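Local coordinates for protein VP5 (Halorubrum pleomorphic virus 2, PDB 6QGI) that is a viral envelope protein that probably drives fusion of the viral membrane with that of its haloarchaeal host, at residues A[59-70]-A[227-238]. Numbering follows the deposited sequence.
Sequences IVDNQNILDGVK and NWKPIYDEMDTV
One face of the Trp228 indole carries Ile59. Ile59 CG2 lies over the six-membered ring, 4.2 Å from its centroid and 21° off the normal, a CH-pi contact, while Ile59 CD1 touches Trp228 CZ3 at 3.6 Å. Val60 CG2 comes in obliquely, 3.7 Å from Trp228 NE1. Trp117 meets this indole edge-to-face, and Phe113 meets it with planes inclined. One helical turn on, Ile231 pushes its extended CG1-CD1 arm (chi2 159°) between the end of helix 37-60 and Gln63: CD1 ends 3.4 Å from Ile59 O, and CG1 rests against Gln63 CG at 3.4 Å. Leu66 then spreads its two methyls, CD1 onto the Ile231 backbone and the Glu234 stem, CD2 across Met235 CG at 3.9 Å. Glu234, extended beyond CG, crosses Leu66 obliquely, its OE2 3.3 Å from Gln63 O; both are acceptors, so no hydrogen bond joins them. Val238 CG1 finishes the row against Lys70 CA at 3.8 Å. With no hydrogen bond across it, the contact is held by apolar packing. It fits the irregular link between helices 37-60 and 66-86 to helix 225-253, whose 227-238 segment lies nearly parallel, at 19°, to the 66-70 turn of helix 66-86. Helix 91-133 receives Ile59 and Val69, whereas Asn62 OD1 is hydrogen-bonded to Tyr344 OH of strand 343-355, tying this helical bundle to the beta-rich part.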
loop_
_atom_site.group_PDB
_atom_site.type_symbol
_atom_site.label_atom_id
_atom_site.label_comp_id
_atom_site.label_asym_id
_atom_site.label_seq_id
_atom_site.Cartn_x
_atom_site.Cartn_y
_atom_site.Cartn_z
ATOM N N ILE A 59 3.346 3.677 1.426
ATOM C CA ILE A 59 4.464 4.304 0.718
ATOM C C ILE A 59 5.452 3.340 0.012
ATOM O O ILE A 59 5.696 3.525 -1.181
ATOM C CB ILE A 59 5.230 5.215 1.718
ATOM C CG1 ILE A 59 4.398 6.461 2.093
ATOM C CG2 ILE A 59 6.602 5.609 1.163
ATOM C CD1 ILE A 59 4.947 7.233 3.200
ATOM N N VAL A 60 6.059 2.395 0.749
ATOM C CA VAL A 60 7.151 1.544 0.273
ATOM C C VAL A 60 6.751 0.661 -0.918
ATOM O O VAL A 60 7.534 0.578 -1.861
ATOM C CB VAL A 60 7.779 0.706 1.428
ATOM C CG1 VAL A 60 8.994 -0.090 0.960
ATOM C CG2 VAL A 60 8.171 1.611 2.597
ATOM N N ASP A 61 5.566 0.031 -0.903
ATOM C CA ASP A 61 5.167 -0.857 -2.006
ATOM C C ASP A 61 4.585 -0.124 -3.219
ATOM O O ASP A 61 4.403 -0.750 -4.260
ATOM C CB ASP A 61 4.177 -1.927 -1.513
ATOM C CG ASP A 61 4.822 -3.127 -0.835
ATOM O OD1 ASP A 61 6.054 -3.084 -0.595
ATOM O OD2 ASP A 61 4.095 -4.114 -0.549
ATOM N N ASN A 62 4.336 1.194 -3.116
ATOM C CA ASN A 62 3.737 1.946 -4.216
ATOM C C ASN A 62 4.605 3.145 -4.621
ATOM O O ASN A 62 4.228 4.293 -4.398
ATOM C CB ASN A 62 2.310 2.398 -3.839
ATOM C CG ASN A 62 1.501 1.363 -3.085
ATOM O OD1 ASN A 62 1.333 0.232 -3.523
ATOM N ND2 ASN A 62 0.999 1.730 -1.922
ATOM N N GLN A 63 5.758 2.875 -5.240
ATOM C CA GLN A 63 6.689 3.909 -5.701
ATOM C C GLN A 63 6.363 4.324 -7.126
ATOM O O GLN A 63 6.826 5.372 -7.587
ATOM C CB GLN A 63 8.154 3.423 -5.639
ATOM C CG GLN A 63 8.469 2.428 -4.523
ATOM C CD GLN A 63 8.245 0.986 -4.914
ATOM O OE1 GLN A 63 7.495 0.664 -5.843
ATOM N NE2 GLN A 63 8.901 0.080 -4.205
ATOM N N ASN A 64 5.565 3.500 -7.826
ATOM C CA ASN A 64 5.204 3.697 -9.229
ATOM C C ASN A 64 3.888 4.457 -9.427
ATOM O O ASN A 64 3.411 4.551 -10.563
ATOM C CB ASN A 64 5.146 2.346 -9.939
ATOM C CG ASN A 64 6.487 1.669 -10.028
ATOM O OD1 ASN A 64 7.503 2.279 -10.386
ATOM N ND2 ASN A 64 6.517 0.384 -9.707
ATOM N N ILE A 65 3.326 5.032 -8.349
ATOM C CA ILE A 65 2.091 5.829 -8.411
ATOM C C ILE A 65 2.448 7.329 -8.511
ATOM O O ILE A 65 1.551 8.160 -8.665
ATOM C CB ILE A 65 1.118 5.541 -7.221
ATOM C CG1 ILE A 65 1.771 5.846 -5.850
ATOM C CG2 ILE A 65 0.546 4.112 -7.293
ATOM C CD1 ILE A 65 0.874 6.164 -4.758
ATOM N N LEU A 66 3.760 7.661 -8.435
ATOM C CA LEU A 66 4.286 9.026 -8.495
ATOM C C LEU A 66 4.117 9.648 -9.883
ATOM O O LEU A 66 4.081 10.878 -9.986
ATOM C CB LEU A 66 5.749 9.097 -8.042
ATOM C CG LEU A 66 5.993 8.897 -6.543
ATOM C CD1 LEU A 66 7.432 8.543 -6.276
ATOM C CD2 LEU A 66 5.592 10.126 -5.729
ATOM N N ASP A 67 3.959 8.813 -10.939
ATOM C CA ASP A 67 3.660 9.292 -12.297
ATOM C C ASP A 67 2.272 9.946 -12.271
ATOM O O ASP A 67 2.039 10.950 -12.949
ATOM C CB ASP A 67 3.725 8.145 -13.328
ATOM C CG ASP A 67 4.973 8.117 -14.201
ATOM O OD1 ASP A 67 5.479 9.209 -14.558
ATOM O OD2 ASP A 67 5.428 7.005 -14.553
ATOM N N GLY A 68 1.393 9.394 -11.430
ATOM C CA GLY A 68 0.054 9.904 -11.177
ATOM C C GLY A 68 0.071 11.178 -10.359
ATOM O O GLY A 68 -0.836 12.000 -10.488
ATOM N N VAL A 69 1.105 11.349 -9.511
ATOM C CA VAL A 69 1.295 12.551 -8.695
ATOM C C VAL A 69 1.637 13.692 -9.657
ATOM O O VAL A 69 1.040 14.765 -9.569
ATOM C CB VAL A 69 2.362 12.359 -7.577
ATOM C CG1 VAL A 69 2.623 13.657 -6.823
ATOM C CG2 VAL A 69 1.952 11.260 -6.603
ATOM N N LYS A 70 2.539 13.410 -10.626
ATOM C CA LYS A 70 2.973 14.322 -11.686
ATOM C C LYS A 70 1.760 14.781 -12.519
ATOM O O LYS A 70 1.636 15.970 -12.796
ATOM C CB LYS A 70 4.033 13.639 -12.569
ATOM C CG LYS A 70 4.681 14.569 -13.580
ATOM C CD LYS A 70 5.549 13.834 -14.573
ATOM C CE LYS A 70 4.901 13.766 -15.932
ATOM N NZ LYS A 70 5.817 13.180 -16.940
ATOM N N ASN A 227 15.000 2.079 1.029
ATOM C CA ASN A 227 13.703 1.824 0.398
ATOM C C ASN A 227 12.873 3.107 0.290
ATOM O O ASN A 227 11.963 3.177 -0.534
ATOM C CB ASN A 227 12.930 0.760 1.175
ATOM C CG ASN A 227 13.510 -0.629 1.082
ATOM O OD1 ASN A 227 14.348 -0.938 0.226
ATOM N ND2 ASN A 227 13.052 -1.508 1.963
ATOM N N TRP A 228 13.201 4.115 1.108
ATOM C CA TRP A 228 12.522 5.408 1.162
ATOM C C TRP A 228 13.208 6.449 0.264
ATOM O O TRP A 228 12.520 7.291 -0.312
ATOM C CB TRP A 228 12.468 5.899 2.613
ATOM C CG TRP A 228 11.535 5.106 3.484
ATOM C CD1 TRP A 228 11.718 3.831 3.944
ATOM C CD2 TRP A 228 10.264 5.537 3.986
ATOM N NE1 TRP A 228 10.640 3.445 4.708
ATOM C CE2 TRP A 228 9.732 4.474 4.750
ATOM C CE3 TRP A 228 9.531 6.732 3.883
ATOM C CZ2 TRP A 228 8.501 4.573 5.410
ATOM C CZ3 TRP A 228 8.302 6.819 4.515
ATOM C CH2 TRP A 228 7.798 5.749 5.270
ATOM N N LYS A 229 14.552 6.375 0.126
ATOM C CA LYS A 229 15.357 7.272 -0.714
ATOM C C LYS A 229 14.914 7.235 -2.200
ATOM O O LYS A 229 14.747 8.324 -2.755
ATOM C CB LYS A 229 16.865 6.977 -0.581
ATOM C CG LYS A 229 17.780 7.827 -1.461
ATOM C CD LYS A 229 17.711 9.306 -1.127
ATOM C CE LYS A 229 18.794 10.085 -1.823
ATOM N NZ LYS A 229 18.505 11.544 -1.801
ATOM N N PRO A 230 14.681 6.069 -2.870
ATOM C CA PRO A 230 14.226 6.119 -4.271
ATOM C C PRO A 230 12.864 6.805 -4.428
ATOM O O PRO A 230 12.673 7.509 -5.419
ATOM C CB PRO A 230 14.145 4.643 -4.678
ATOM C CG PRO A 230 14.988 3.923 -3.701
ATOM C CD PRO A 230 14.806 4.667 -2.423
ATOM N N ILE A 231 11.933 6.616 -3.455
ATOM C CA ILE A 231 10.597 7.232 -3.487
ATOM C C ILE A 231 10.732 8.757 -3.324
ATOM O O ILE A 231 10.095 9.489 -4.084
ATOM C CB ILE A 231 9.608 6.622 -2.456
ATOM C CG1 ILE A 231 9.516 5.101 -2.619
ATOM C CG2 ILE A 231 8.215 7.261 -2.584
ATOM C CD1 ILE A 231 9.006 4.369 -1.435
ATOM N N TYR A 232 11.576 9.229 -2.365
ATOM C CA TYR A 232 11.829 10.658 -2.142
ATOM C C TYR A 232 12.420 11.310 -3.402
ATOM O O TYR A 232 11.946 12.371 -3.803
ATOM C CB TYR A 232 12.761 10.912 -0.925
ATOM C CG TYR A 232 13.308 12.327 -0.896
ATOM C CD1 TYR A 232 12.512 13.396 -0.495
ATOM C CD2 TYR A 232 14.587 12.611 -1.380
ATOM C CE1 TYR A 232 12.977 14.707 -0.551
ATOM C CE2 TYR A 232 15.061 13.921 -1.443
ATOM C CZ TYR A 232 14.256 14.967 -1.020
ATOM O OH TYR A 232 14.720 16.261 -1.068
ATOM N N ASP A 233 13.484 10.697 -3.980
ATOM C CA ASP A 233 14.202 11.167 -5.171
ATOM C C ASP A 233 13.274 11.311 -6.367
ATOM O O ASP A 233 13.353 12.329 -7.054
ATOM C CB ASP A 233 15.369 10.226 -5.527
ATOM C CG ASP A 233 16.596 10.350 -4.649
ATOM O OD1 ASP A 233 16.680 11.334 -3.881
ATOM O OD2 ASP A 233 17.484 9.469 -4.742
ATOM N N GLU A 234 12.395 10.310 -6.606
ATOM C CA GLU A 234 11.407 10.315 -7.692
ATOM C C GLU A 234 10.364 11.410 -7.434
ATOM O O GLU A 234 9.976 12.100 -8.373
ATOM C CB GLU A 234 10.736 8.934 -7.840
ATOM C CG GLU A 234 10.014 8.729 -9.164
ATOM C CD GLU A 234 9.408 7.354 -9.389
ATOM O OE1 GLU A 234 10.091 6.341 -9.112
ATOM O OE2 GLU A 234 8.252 7.290 -9.869
ATOM N N MET A 235 9.947 11.590 -6.160
ATOM C CA MET A 235 9.005 12.628 -5.740
ATOM C C MET A 235 9.625 14.015 -5.957
ATOM O O MET A 235 8.932 14.941 -6.387
ATOM C CB MET A 235 8.620 12.434 -4.268
ATOM C CG MET A 235 7.324 13.115 -3.873
ATOM S SD MET A 235 6.994 12.987 -2.092
ATOM C CE MET A 235 6.573 11.241 -1.958
ATOM N N ASP A 236 10.937 14.140 -5.679
ATOM C CA ASP A 236 11.715 15.365 -5.846
ATOM C C ASP A 236 11.915 15.659 -7.333
ATOM O O ASP A 236 11.904 16.825 -7.726
ATOM C CB ASP A 236 13.066 15.253 -5.119
ATOM C CG ASP A 236 13.777 16.580 -4.966
ATOM O OD1 ASP A 236 13.284 17.434 -4.191
ATOM O OD2 ASP A 236 14.824 16.768 -5.621
ATOM N N THR A 237 12.068 14.598 -8.157
ATOM C CA THR A 237 12.212 14.696 -9.614
ATOM C C THR A 237 10.893 15.238 -10.189
ATOM O O THR A 237 10.923 16.150 -11.020
ATOM C CB THR A 237 12.627 13.333 -10.210
ATOM O OG1 THR A 237 13.890 12.945 -9.663
ATOM C CG2 THR A 237 12.719 13.350 -11.732
ATOM N N VAL A 238 9.745 14.715 -9.699
ATOM C CA VAL A 238 8.391 15.109 -10.106
ATOM C C VAL A 238 8.184 16.609 -9.819
ATOM O O VAL A 238 7.752 17.331 -10.712
ATOM C CB VAL A 238 7.308 14.207 -9.437
ATOM C CG1 VAL A 238 5.930 14.863 -9.440
ATOM C CG2 VAL A 238 7.244 12.843 -10.115
#